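Local coordinates for protein metallo-beta-lactamase (Simiduia agarivorans, PDB 6MFI) that probably hydrolyses beta-lactam antibiotics as a subclass B3 metallo-beta-lactamase that carries two zinc ions in its active site, at residues A[56-59]-A[64-67]; A[170-173]-A[178-181]; A[222-227]-A[232-237]; A[257-262]-A[267-272]. All blocks are in the same frame, centred on the assembly; numbering follows the deposited sequence.

Contact 1: residues A[56-59]-A[64-67]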
loop_
_atom_site.group_PDB
_atom_site.type_symbol
_atom_site.label_atom_id
_atom_site.label_comp_id
_atom_site.label_asym_id
_atom_site.label_seq_id
_atom_site.Cartn_x
_atom_site.Cartn_y
_atom_site.Cartn_z
ATOM N N THR A 56 -14.883 -0.392 -0.481
ATOM C CA THR A 56 -13.478 -0.712 -0.264
ATOM C C THR A 56 -13.359 -2.026 0.498
ATOM O O THR A 56 -14.036 -2.225 1.512
ATOM C CB THR A 56 -12.780 0.413 0.505
ATOM O OG1 THR A 56 -12.782 1.605 -0.291
ATOM C CG2 THR A 56 -11.345 0.032 0.831
ATOM N N TYR A 57 -12.497 -2.919 0.009
ATOM C CA TYR A 57 -12.301 -4.230 0.609
ATOM C C TYR A 57 -10.817 -4.503 0.800
ATOM O O TYR A 57 -9.967 -3.948 0.097
ATOM C CB TYR A 57 -12.909 -5.348 -0.252
ATOM C CG TYR A 57 -14.391 -5.208 -0.512
ATOM C CD1 TYR A 57 -14.863 -4.403 -1.541
ATOM C CD2 TYR A 57 -15.318 -5.892 0.263
ATOM C CE1 TYR A 57 -16.217 -4.276 -1.784
ATOM C CE2 TYR A 57 -16.674 -5.770 0.028
ATOM C CZ TYR A 57 -17.117 -4.962 -0.997
ATOM O OH TYR A 57 -18.467 -4.838 -1.235
ATOM N N TYR A 58 -10.516 -5.373 1.760
ATOM C CA TYR A 58 -9.173 -5.898 1.965
ATOM C C TYR A 58 -9.091 -7.262 1.293
ATOM O O TYR A 58 -9.848 -8.173 1.643
ATOM C CB TYR A 58 -8.851 -6.005 3.456
ATOM C CG TYR A 58 -7.454 -6.501 3.766
ATOM C CD1 TYR A 58 -7.169 -7.862 3.814
ATOM C CD2 TYR A 58 -6.421 -5.610 4.022
ATOM C CE1 TYR A 58 -5.896 -8.318 4.099
ATOM C CE2 TYR A 58 -5.146 -6.057 4.311
ATOM C CZ TYR A 58 -4.888 -7.411 4.346
ATOM O OH TYR A 58 -3.617 -7.858 4.632
ATOM N N VAL A 59 -8.182 -7.400 0.331
ATOM C CA VAL A 59 -8.037 -8.638 -0.422
ATOM C C VAL A 59 -6.611 -9.181 -0.341
ATOM O O VAL A 59 -6.220 -10.022 -1.142
ATOM C CB VAL A 59 -8.476 -8.452 -1.888
ATOM C CG1 VAL A 59 -9.969 -8.180 -1.964
ATOM C CG2 VAL A 59 -7.689 -7.328 -2.543
ATOM N N ILE A 64 0.606 -9.084 4.079
ATOM C CA ILE A 64 0.716 -8.051 3.055
ATOM C C ILE A 64 -0.685 -7.610 2.653
ATOM O O ILE A 64 -1.555 -8.449 2.393
ATOM C CB ILE A 64 1.501 -8.545 1.826
ATOM C CG1 ILE A 64 2.945 -8.874 2.214
ATOM C CG2 ILE A 64 1.467 -7.504 0.715
ATOM C CD1 ILE A 64 3.722 -7.688 2.748
ATOM N N ALA A 65 -0.897 -6.299 2.593
ATOM C CA ALA A 65 -2.206 -5.742 2.294
ATOM C C ALA A 65 -2.394 -5.535 0.796
ATOM O O ALA A 65 -1.451 -5.227 0.062
ATOM C CB ALA A 65 -2.404 -4.411 3.022
ATOM N N ALA A 66 -3.636 -5.717 0.353
ATOM C CA ALA A 66 -4.063 -5.380 -0.998
ATOM C C ALA A 66 -5.464 -4.801 -0.900
ATOM O O ALA A 66 -6.349 -5.419 -0.303
ATOM C CB ALA A 66 -4.044 -6.603 -1.921
ATOM N N ILE A 67 -5.660 -3.615 -1.469
ATOM C CA ILE A 67 -6.891 -2.853 -1.293
ATOM C C ILE A 67 -7.669 -2.872 -2.602
ATOM O O ILE A 67 -7.164 -2.427 -3.641
ATOM C CB ILE A 67 -6.602 -1.413 -0.843
ATOM C CG1 ILE A 67 -5.696 -1.416 0.390
ATOM C CG2 ILE A 67 -7.898 -0.673 -0.558
ATOM C CD1 ILE A 67 -6.247 -2.218 1.550
#

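Contact 2: residues A[170-173]-A[178-181]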
loop_
_atom_site.group_PDB
_atom_site.type_symbol
_atom_site.label_atom_id
_atom_site.label_comp_id
_atom_site.label_asym_id
_atom_site.label_seq_id
_atom_site.Cartn_x
_atom_site.Cartn_y
_atom_site.Cartn_z
ATOM N N GLY A 170 0.101 14.472 -6.245
ATOM C CA GLY A 170 -1.175 15.145 -6.353
ATOM C C GLY A 170 -2.035 14.718 -7.521
ATOM O O GLY A 170 -3.140 15.253 -7.682
ATOM N N ASP A 171 -1.574 13.776 -8.341
ATOM C CA ASP A 171 -2.350 13.338 -9.491
ATOM C C ASP A 171 -3.563 12.526 -9.049
ATOM O O ASP A 171 -3.537 11.826 -8.032
ATOM C CB ASP A 171 -1.485 12.506 -10.436
ATOM C CG ASP A 171 -0.581 13.360 -11.301
ATOM O OD1 ASP A 171 -0.717 14.601 -11.262
ATOM O OD2 ASP A 171 0.263 12.791 -12.025
ATOM N N GLN A 172 -4.631 12.624 -9.833
ATOM C CA GLN A 172 -5.869 11.913 -9.557
ATOM C C GLN A 172 -6.025 10.718 -10.488
ATOM O O GLN A 172 -5.563 10.731 -11.633
ATOM C CB GLN A 172 -7.077 12.841 -9.699
ATOM C CG GLN A 172 -7.257 13.807 -8.541
ATOM C CD GLN A 172 -8.484 14.682 -8.699
ATOM O OE1 GLN A 172 -9.445 14.307 -9.372
ATOM N NE2 GLN A 172 -8.463 15.853 -8.074
ATOM N N ILE A 173 -6.682 9.680 -9.979
ATOM C CA ILE A 173 -6.990 8.475 -10.740
ATOM C C ILE A 173 -8.504 8.340 -10.792
ATOM O O ILE A 173 -9.160 8.249 -9.746
ATOM C CB ILE A 173 -6.346 7.225 -10.122
ATOM C CG1 ILE A 173 -4.826 7.269 -10.289
ATOM C CG2 ILE A 173 -6.920 5.964 -10.745
ATOM C CD1 ILE A 173 -4.359 7.093 -11.718
ATOM N N LEU A 178 -15.226 6.186 -9.264
ATOM C CA LEU A 178 -14.093 6.117 -8.354
ATOM C C LEU A 178 -13.119 7.260 -8.610
ATOM O O LEU A 178 -12.920 7.695 -9.748
ATOM C CB LEU A 178 -13.373 4.776 -8.492
ATOM C CG LEU A 178 -14.284 3.552 -8.449
ATOM C CD1 LEU A 178 -13.501 2.282 -8.754
ATOM C CD2 LEU A 178 -14.963 3.463 -7.094
ATOM N N ARG A 179 -12.502 7.740 -7.533
ATOM C CA ARG A 179 -11.581 8.869 -7.614
ATOM C C ARG A 179 -10.554 8.749 -6.500
ATOM O O ARG A 179 -10.910 8.809 -5.319
ATOM C CB ARG A 179 -12.340 10.193 -7.517
ATOM C CG ARG A 179 -11.461 11.407 -7.302
ATOM C CD ARG A 179 -11.981 12.597 -8.086
ATOM N NE ARG A 179 -11.303 13.833 -7.711
ATOM C CZ ARG A 179 -11.878 14.826 -7.042
ATOM N NH1 ARG A 179 -13.148 14.728 -6.671
ATOM N NH2 ARG A 179 -11.186 15.916 -6.743
ATOM N N LEU A 180 -9.289 8.578 -6.877
ATOM C CA LEU A 180 -8.183 8.469 -5.939
ATOM C C LEU A 180 -7.145 9.540 -6.241
ATOM O O LEU A 180 -6.927 9.903 -7.400
ATOM C CB LEU A 180 -7.520 7.086 -6.007
ATOM C CG LEU A 180 -8.407 5.842 -5.970
ATOM C CD1 LEU A 180 -8.756 5.372 -7.375
ATOM C CD2 LEU A 180 -7.715 4.738 -5.191
ATOM N N THR A 181 -6.507 10.046 -5.190
ATOM C CA THR A 181 -5.428 11.017 -5.313
ATOM C C THR A 181 -4.178 10.450 -4.656
ATOM O O THR A 181 -4.241 9.935 -3.535
ATOM C CB THR A 181 -5.806 12.357 -4.671
ATOM O OG1 THR A 181 -7.019 12.844 -5.257
ATOM C CG2 THR A 181 -4.699 13.381 -4.881
HETATM O O HOH W 1 -7.186 15.510 -5.422
#

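Contact 3: residues A[222-227]-A[232-237]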
loop_
_atom_site.group_PDB
_atom_site.type_symbol
_atom_site.label_atom_id
_atom_site.label_comp_id
_atom_site.label_asym_id
_atom_site.label_seq_id
_atom_site.Cartn_x
_atom_site.Cartn_y
_atom_site.Cartn_z
ATOM N N TYR A 222 23.713 0.906 3.900
ATOM C CA TYR A 222 23.165 1.938 3.025
ATOM C C TYR A 222 23.351 3.330 3.620
ATOM O O TYR A 222 23.772 4.259 2.922
ATOM C CB TYR A 222 21.686 1.664 2.756
ATOM C CG TYR A 222 20.937 2.857 2.216
ATOM C CD1 TYR A 222 21.189 3.340 0.938
ATOM C CD2 TYR A 222 19.988 3.511 2.988
ATOM C CE1 TYR A 222 20.508 4.435 0.444
ATOM C CE2 TYR A 222 19.302 4.605 2.503
ATOM C CZ TYR A 222 19.565 5.063 1.231
ATOM O OH TYR A 222 18.883 6.155 0.748
ATOM N N ARG A 223 23.059 3.477 4.918
ATOM C CA ARG A 223 23.164 4.720 5.686
ATOM C C ARG A 223 22.297 5.837 5.116
ATOM O O ARG A 223 22.492 6.278 3.979
ATOM C CB ARG A 223 24.621 5.194 5.812
ATOM C CG ARG A 223 25.702 4.143 5.535
ATOM C CD ARG A 223 25.720 3.019 6.562
ATOM N NE ARG A 223 25.743 3.507 7.936
ATOM C CZ ARG A 223 25.420 2.767 8.991
ATOM N NH1 ARG A 223 25.049 1.506 8.828
ATOM N NH2 ARG A 223 25.472 3.285 10.210
ATOM N N PHE A 224 21.355 6.324 5.929
ATOM C CA PHE A 224 20.417 7.342 5.467
ATOM C C PHE A 224 21.079 8.711 5.354
ATOM O O PHE A 224 20.857 9.431 4.374
ATOM C CB PHE A 224 19.218 7.412 6.412
ATOM C CG PHE A 224 17.979 6.750 5.875
ATOM C CD1 PHE A 224 17.776 5.390 6.040
ATOM C CD2 PHE A 224 17.017 7.491 5.206
ATOM C CE1 PHE A 224 16.637 4.782 5.550
ATOM C CE2 PHE A 224 15.878 6.888 4.714
ATOM C CZ PHE A 224 15.687 5.532 4.885
ATOM N N ASN A 225 21.897 9.086 6.340
ATOM C CA ASN A 225 22.472 10.425 6.419
ATOM C C ASN A 225 23.393 10.769 5.255
ATOM O O ASN A 225 23.855 11.912 5.191
ATOM C CB ASN A 225 23.236 10.587 7.733
ATOM C CG ASN A 225 24.590 9.911 7.705
ATOM O OD1 ASN A 225 25.594 10.534 7.364
ATOM N ND2 ASN A 225 24.625 8.627 8.053
ATOM N N ALA A 226 23.674 9.843 4.341
ATOM C CA ALA A 226 24.548 10.146 3.216
ATOM C C ALA A 226 23.826 10.828 2.065
ATOM O O ALA A 226 24.489 11.293 1.132
ATOM C CB ALA A 226 25.212 8.868 2.702
ATOM N N HIS A 227 22.498 10.901 2.108
ATOM C CA HIS A 227 21.690 11.372 0.982
ATOM C C HIS A 227 20.723 12.467 1.425
ATOM O O HIS A 227 19.502 12.290 1.380
ATOM C CB HIS A 227 20.934 10.204 0.348
ATOM C CG HIS A 227 21.750 8.958 0.209
ATOM N ND1 HIS A 227 22.497 8.682 -0.916
ATOM C CD2 HIS A 227 21.921 7.903 1.042
ATOM C CE1 HIS A 227 23.104 7.519 -0.765
ATOM N NE2 HIS A 227 22.770 7.024 0.414
ATOM N N GLN A 232 15.077 15.388 2.750
ATOM C CA GLN A 232 14.189 16.544 2.686
ATOM C C GLN A 232 12.882 16.190 1.989
ATOM O O GLN A 232 11.809 16.653 2.396
ATOM C CB GLN A 232 14.886 17.705 1.978
ATOM C CG GLN A 232 16.134 18.199 2.693
ATOM C CD GLN A 232 16.848 19.297 1.932
ATOM O OE1 GLN A 232 17.862 19.826 2.388
ATOM N NE2 GLN A 232 16.322 19.647 0.764
ATOM N N ALA A 233 12.950 15.372 0.937
ATOM C CA ALA A 233 11.734 14.871 0.311
ATOM C C ALA A 233 11.032 13.869 1.218
ATOM O O ALA A 233 9.799 13.781 1.210
ATOM C CB ALA A 233 12.060 14.238 -1.041
ATOM N N TYR A 234 11.805 13.110 1.998
ATOM C CA TYR A 234 11.240 12.276 3.053
ATOM C C TYR A 234 10.432 13.121 4.032
ATOM O O TYR A 234 9.309 12.761 4.404
ATOM C CB TYR A 234 12.372 11.540 3.775
ATOM C CG TYR A 234 11.995 10.260 4.493
ATOM C CD1 TYR A 234 12.975 9.358 4.886
ATOM C CD2 TYR A 234 10.671 9.956 4.782
ATOM C CE1 TYR A 234 12.651 8.189 5.544
ATOM C CE2 TYR A 234 10.336 8.787 5.442
ATOM C CZ TYR A 234 11.331 7.908 5.820
ATOM O OH TYR A 234 11.008 6.744 6.475
ATOM N N ARG A 235 10.992 14.259 4.457
ATOM C CA ARG A 235 10.277 15.151 5.365
ATOM C C ARG A 235 9.054 15.761 4.693
ATOM O O ARG A 235 8.009 15.931 5.332
ATOM C CB ARG A 235 11.207 16.260 5.859
ATOM C CG ARG A 235 12.452 15.786 6.589
ATOM C CD ARG A 235 12.145 15.300 7.994
ATOM N NE ARG A 235 13.204 15.667 8.930
ATOM C CZ ARG A 235 14.367 15.034 9.031
ATOM N NH1 ARG A 235 14.632 13.994 8.251
ATOM N NH2 ARG A 235 15.271 15.443 9.911
ATOM N N LEU A 236 9.169 16.100 3.406
ATOM C CA LEU A 236 8.081 16.787 2.716
ATOM C C LEU A 236 6.848 15.901 2.597
ATOM O O LEU A 236 5.717 16.379 2.745
ATOM C CB LEU A 236 8.552 17.247 1.337
ATOM C CG LEU A 236 7.940 18.542 0.799
ATOM C CD1 LEU A 236 8.225 19.696 1.742
ATOM C CD2 LEU A 236 8.465 18.842 -0.596
ATOM N N GLY A 237 7.044 14.609 2.329
ATOM C CA GLY A 237 5.909 13.705 2.241
ATOM C C GLY A 237 5.322 13.372 3.600
ATOM O O GLY A 237 4.108 13.200 3.737
#

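Contact 4: residues A[257-262]-A[267-272]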
loop_
_atom_site.group_PDB
_atom_site.type_symbol
_atom_site.label_atom_id
_atom_site.label_comp_id
_atom_site.label_asym_id
_atom_site.label_seq_id
_atom_site.Cartn_x
_atom_site.Cartn_y
_atom_site.Cartn_z
ATOM N N SER A 257 -0.363 -0.132 11.130
ATOM C CA SER A 257 -1.414 0.727 11.661
ATOM C C SER A 257 -2.274 0.011 12.695
ATOM O O SER A 257 -3.373 0.478 13.013
ATOM C CB SER A 257 -2.286 1.266 10.526
ATOM O OG SER A 257 -2.694 0.226 9.655
ATOM N N GLN A 258 -1.792 -1.116 13.224
ATOM C CA GLN A 258 -2.528 -1.911 14.207
ATOM C C GLN A 258 -3.908 -2.291 13.679
ATOM O O GLN A 258 -4.909 -2.245 14.398
ATOM C CB GLN A 258 -2.633 -1.174 15.545
ATOM C CG GLN A 258 -1.291 -0.753 16.121
ATOM C CD GLN A 258 -1.373 -0.383 17.589
ATOM O OE1 GLN A 258 -2.181 -0.933 18.337
ATOM N NE2 GLN A 258 -0.529 0.552 18.010
ATOM N N MET A 259 -3.957 -2.668 12.398
ATOM C CA MET A 259 -5.227 -3.018 11.767
ATOM C C MET A 259 -5.888 -4.198 12.465
ATOM O O MET A 259 -7.114 -4.225 12.624
ATOM C CB MET A 259 -5.010 -3.332 10.287
ATOM C CG MET A 259 -6.277 -3.281 9.453
ATOM S SD MET A 259 -5.954 -3.614 7.713
ATOM C CE MET A 259 -6.018 -5.401 7.706
ATOM N N ARG A 260 -5.095 -5.186 12.883
ATOM C CA ARG A 260 -5.664 -6.346 13.561
ATOM C C ARG A 260 -6.232 -5.968 14.923
ATOM O O ARG A 260 -7.307 -6.442 15.307
ATOM C CB ARG A 260 -4.611 -7.443 13.707
ATOM C CG ARG A 260 -5.166 -8.748 14.250
ATOM C CD ARG A 260 -4.060 -9.737 14.570
ATOM N NE ARG A 260 -4.596 -11.025 14.998
ATOM C CZ ARG A 260 -4.993 -11.294 16.237
ATOM N NH1 ARG A 260 -4.915 -10.364 17.179
ATOM N NH2 ARG A 260 -5.469 -12.495 16.535
ATOM N N GLN A 261 -5.524 -5.117 15.669
ATOM C CA GLN A 261 -6.033 -4.687 16.968
ATOM C C GLN A 261 -7.283 -3.829 16.816
ATOM O O GLN A 261 -8.239 -3.979 17.585
ATOM C CB GLN A 261 -4.948 -3.932 17.736
ATOM C CG GLN A 261 -3.688 -4.746 17.980
ATOM C CD GLN A 261 -2.626 -4.510 16.923
ATOM O OE1 GLN A 261 -2.782 -4.904 15.766
ATOM N NE2 GLN A 261 -1.531 -3.869 17.319
ATOM N N ARG A 262 -7.300 -2.933 15.827
ATOM C CA ARG A 262 -8.487 -2.116 15.596
ATOM C C ARG A 262 -9.676 -2.974 15.180
ATOM O O ARG A 262 -10.822 -2.675 15.535
ATOM C CB ARG A 262 -8.198 -1.052 14.537
ATOM C CG ARG A 262 -7.200 0.008 14.969
ATOM C CD ARG A 262 -6.968 1.024 13.862
ATOM N NE ARG A 262 -6.273 0.440 12.719
ATOM C CZ ARG A 262 -6.347 0.909 11.478
ATOM N NH1 ARG A 262 -7.091 1.976 11.214
ATOM N NH2 ARG A 262 -5.680 0.313 10.499
ATOM N N GLN A 267 -15.336 -1.255 16.890
ATOM C CA GLN A 267 -16.373 -1.467 15.889
ATOM C C GLN A 267 -15.915 -1.069 14.492
ATOM O O GLN A 267 -16.377 -1.653 13.506
ATOM C CB GLN A 267 -17.627 -0.673 16.260
ATOM C CG GLN A 267 -17.990 -0.727 17.734
ATOM C CD GLN A 267 -19.229 -1.556 18.005
ATOM O OE1 GLN A 267 -20.088 -1.711 17.137
ATOM N NE2 GLN A 267 -19.330 -2.093 19.216
ATOM N N SER A 268 -15.023 -0.087 14.385
ATOM C CA SER A 268 -14.585 0.433 13.100
ATOM C C SER A 268 -13.070 0.576 13.083
ATOM O O SER A 268 -12.417 0.643 14.128
ATOM C CB SER A 268 -15.240 1.788 12.790
ATOM O OG SER A 268 -14.775 2.792 13.676
ATOM N N LEU A 269 -12.518 0.623 11.871
ATOM C CA LEU A 269 -11.096 0.860 11.674
ATOM C C LEU A 269 -10.734 2.339 11.707
ATOM O O LEU A 269 -9.543 2.667 11.721
ATOM C CB LEU A 269 -10.646 0.261 10.338
ATOM C CG LEU A 269 -10.464 -1.255 10.262
ATOM C CD1 LEU A 269 -10.258 -1.689 8.819
ATOM C CD2 LEU A 269 -9.296 -1.698 11.124
ATOM N N ALA A 270 -11.725 3.227 11.724
ATOM C CA ALA A 270 -11.474 4.657 11.609
ATOM C C ALA A 270 -11.069 5.249 12.953
ATOM O O ALA A 270 -11.761 5.061 13.960
ATOM C CB ALA A 270 -12.716 5.370 11.076
ATOM N N VAL A 271 -9.953 5.970 12.966
ATOM C CA VAL A 271 -9.498 6.682 14.158
ATOM C C VAL A 271 -9.385 8.160 13.809
ATOM O O VAL A 271 -8.901 8.497 12.718
ATOM C CB VAL A 271 -8.146 6.151 14.663
ATOM C CG1 VAL A 271 -7.949 6.504 16.140
ATOM C CG2 VAL A 271 -8.004 4.656 14.411
ATOM N N PRO A 272 -9.812 9.072 14.680
ATOM C CA PRO A 272 -9.483 10.486 14.470
ATOM C C PRO A 272 -7.979 10.700 14.557
ATOM O O PRO A 272 -7.296 10.098 15.389
ATOM C CB PRO A 272 -10.224 11.199 15.607
ATOM C CG PRO A 272 -11.305 10.251 16.014
ATOM C CD PRO A 272 -10.736 8.880 15.810
#

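Contact 1: residues A[56-59]-A[64-67]
Thr56 meets Ile67 through methyl groups, CG2 of Thr56 lying 3.8 Å from CG2 of Ile67. In each residue CG2 stands anti to the backbone N, and the two side chains meet at a slant, while the hydroxyl of Thr56 bonds to the indole nitrogen of Trp197. Tyr57 contributes backbone alone: its carbonyl O receives a CA-H...O contact from Ile67 CA at 3.5 Å, and its ring heads off to meet Phe98 edge-to-face. Tyr58 pairs with Ile67 as an antiparallel non-hydrogen-bonded pair, with CA of Tyr58 5.0 Å from CA of Ile67. Its ring is laid along the segment that follows the turn, 64-67, so that Tyr58 CE2 comes within 3.4 Å of Ala65 CB, and Tyr58 CD2 within 4.2 Å of Ile67 CD1. The phenol oxygen, carried past Ala65, bonds to the carbonyl O of Thr61, which holds the ring's far end to the connection between the two segments. Val59 closes the segment with the one hydrogen bond across the contact, Val59 N to Ala66 O at 2.8 Å, almost straight at 173°. Its CG2 also rests 3.8 Å from Ala66 CB. Beyond the pairing, Ile64 brings the loop beside the zinc ligands His115 and His253. The pairing belongs to the first sheet of the alpha-beta/beta-alpha sandwich of this superfamily. Thr56, Ala65 and Ile67 reach Leu208 and Tyr210 on strand 206-210 of the second sheet, whereas Val59 and Ala66 pack on Val89 of helix 85-95.

Contact 2: residues A[170-173]-A[178-181]
Gln172 crosses Arg179 and Thr181 obliquely on the outer face of a beta hairpin, and its side chain can be traced atom by atom. CB lies 3.7 Å from the carbonyl O of Leu180. CG, swung beside the backbone N (chi1 -76°), comes to 3.4 Å from Thr181 OG1. The chain then runs extended, and the amide carbon arrives near the guanidinium plane of Arg179, at its edge. OE1 takes a hydrogen bond from Arg179 NE, but the modelled separation of 2.5 Å between Gln172 OE1 and Arg179 NE is short for such a bond, and the donor stands well above the amide's carbonyl plane, so its detail is doubtful. NE2 lies 3.0 Å from Arg179 NH2, an approach of two donors and no bond, which adds to that doubt. NE2 also gives a weak bond to a water that hydrogen-bonds Thr181 OG1, the water bridging the two neighbours.

Underneath, Ile173 and Leu180 form an antiparallel hydrogen-bonded pair: Ile173 N donates to Leu180 O, and Leu180 N to Ile173 O at 2.9 Å. Their side chains turn to the other face, where CG2 of Ile173 meets CD1 of Leu180 at 3.9 Å. The hairpin joins strands 172-175 and 178-184 at the outer margin of the second sheet, next to strand 193-199. Ile173 and Leu180 face the first sheet, touching Ile105 and Leu107 of strand 103-107, while Leu180 also reaches Ile69 and Val76.

Contact 3: residues A[222-227]-A[232-237]
Phe224 and Tyr234 carry the whole of this small contact, which buries 73 Å² and contains no hydrogen bond. The closest approach is CE2 of Phe224 to CE1 of Tyr234, at 3.6 Å; Tyr234 CD1 and Phe224 CZ are the next nearest atoms. The rings meet rim to rim: their centroids are 6.0 Å apart and the planes are inclined by 36°, so neither ring covers the face of the other and the pair is not a stack. Phe224 CE2 comes in at the edge of the tyrosine ring, near its plane.

In the next shell, Tyr222 CE2 sits 3.9 Å above the plane of the Phe224 ring, offset toward its rim, and Tyr230 also touches Phe224. The backbone is turned tightly behind the phenylalanine, His227 N bonding Phe224 O at 3.2 Å. On the partner side, Tyr234 sits in regular helix, with CG anti to the backbone N (chi1 -156°), an arrangement that sends the ring out from the helix toward the loop.

Pro216 borders the tyrosine from a loop. The side chain of Tyr234 comes to about 5 Å, between nearest atoms, from that of His188, a zinc ligand. Helix 274-291 lies alongside, meeting Phe224 through Arg289 and Tyr234 through Ile282, so the pair lies where the loop before helix 228-242, that helix and helix 274-291 come together.

Contact 4: residues A[257-262]-A[267-272]
Arg262, the residue that meets Leu269 most fully, holds the carbonyl O of Gln258 twice: its backbone N bonds Gln258 O at 2.9 Å, and its NE adds a weak bond to Gln258 O at 3.4 Å. Gln258 is the N-cap of helix 259-265, and the bend of the arginine chain at chi3 (-68°) turns the guanidinium back so that its edge faces the start of the helix, at Gln258 and Met259. From there NH1 makes a weak bond to Leu269 O, 2.6 Å long but strongly bent (118° at the hydrogen), and NH2 bonds Leu249 O on strand 248-250. The arginine thereby ties the helix start to the edge strand of the second sheet and to the loop that leads into helix 274-291, in the C-terminal part of the metallo-beta-lactamase fold. Leu269 covers one face of the guanidinium, CD2 standing 3.9 Å above the plane over its centre. The same methyl is 3.6 Å from Arg262 CB and 3.8 Å from Met259 CG, so it wedges between the two helical side chains. Val271 CG2 touches Arg262 CD at 3.8 Å. Leu269 in turn touches Val52 and Leu248, and Met259 rests on Phe50 and Leu250.

From the N terminus, contact 1 comes first, closing the short loop between strands 56-58 and 67-71 of the first sheet. Contact 2 then closes the hairpin at the margin of the second sheet, about 18 Å from contact 1 between centres. Contact 3 joins the loop before helix 228-242 to that helix, on the opposite side of the chain's centre from contact 1. Contact 4 follows, folding the segment after helix 259-265 back on the helix. All four are local and in series; none nests in or crosses another. Contacts 1 and 4 do touch, Tyr58 CE2 lying 3.6 Å from Met259 CE, which links the first sheet to the C-terminal region.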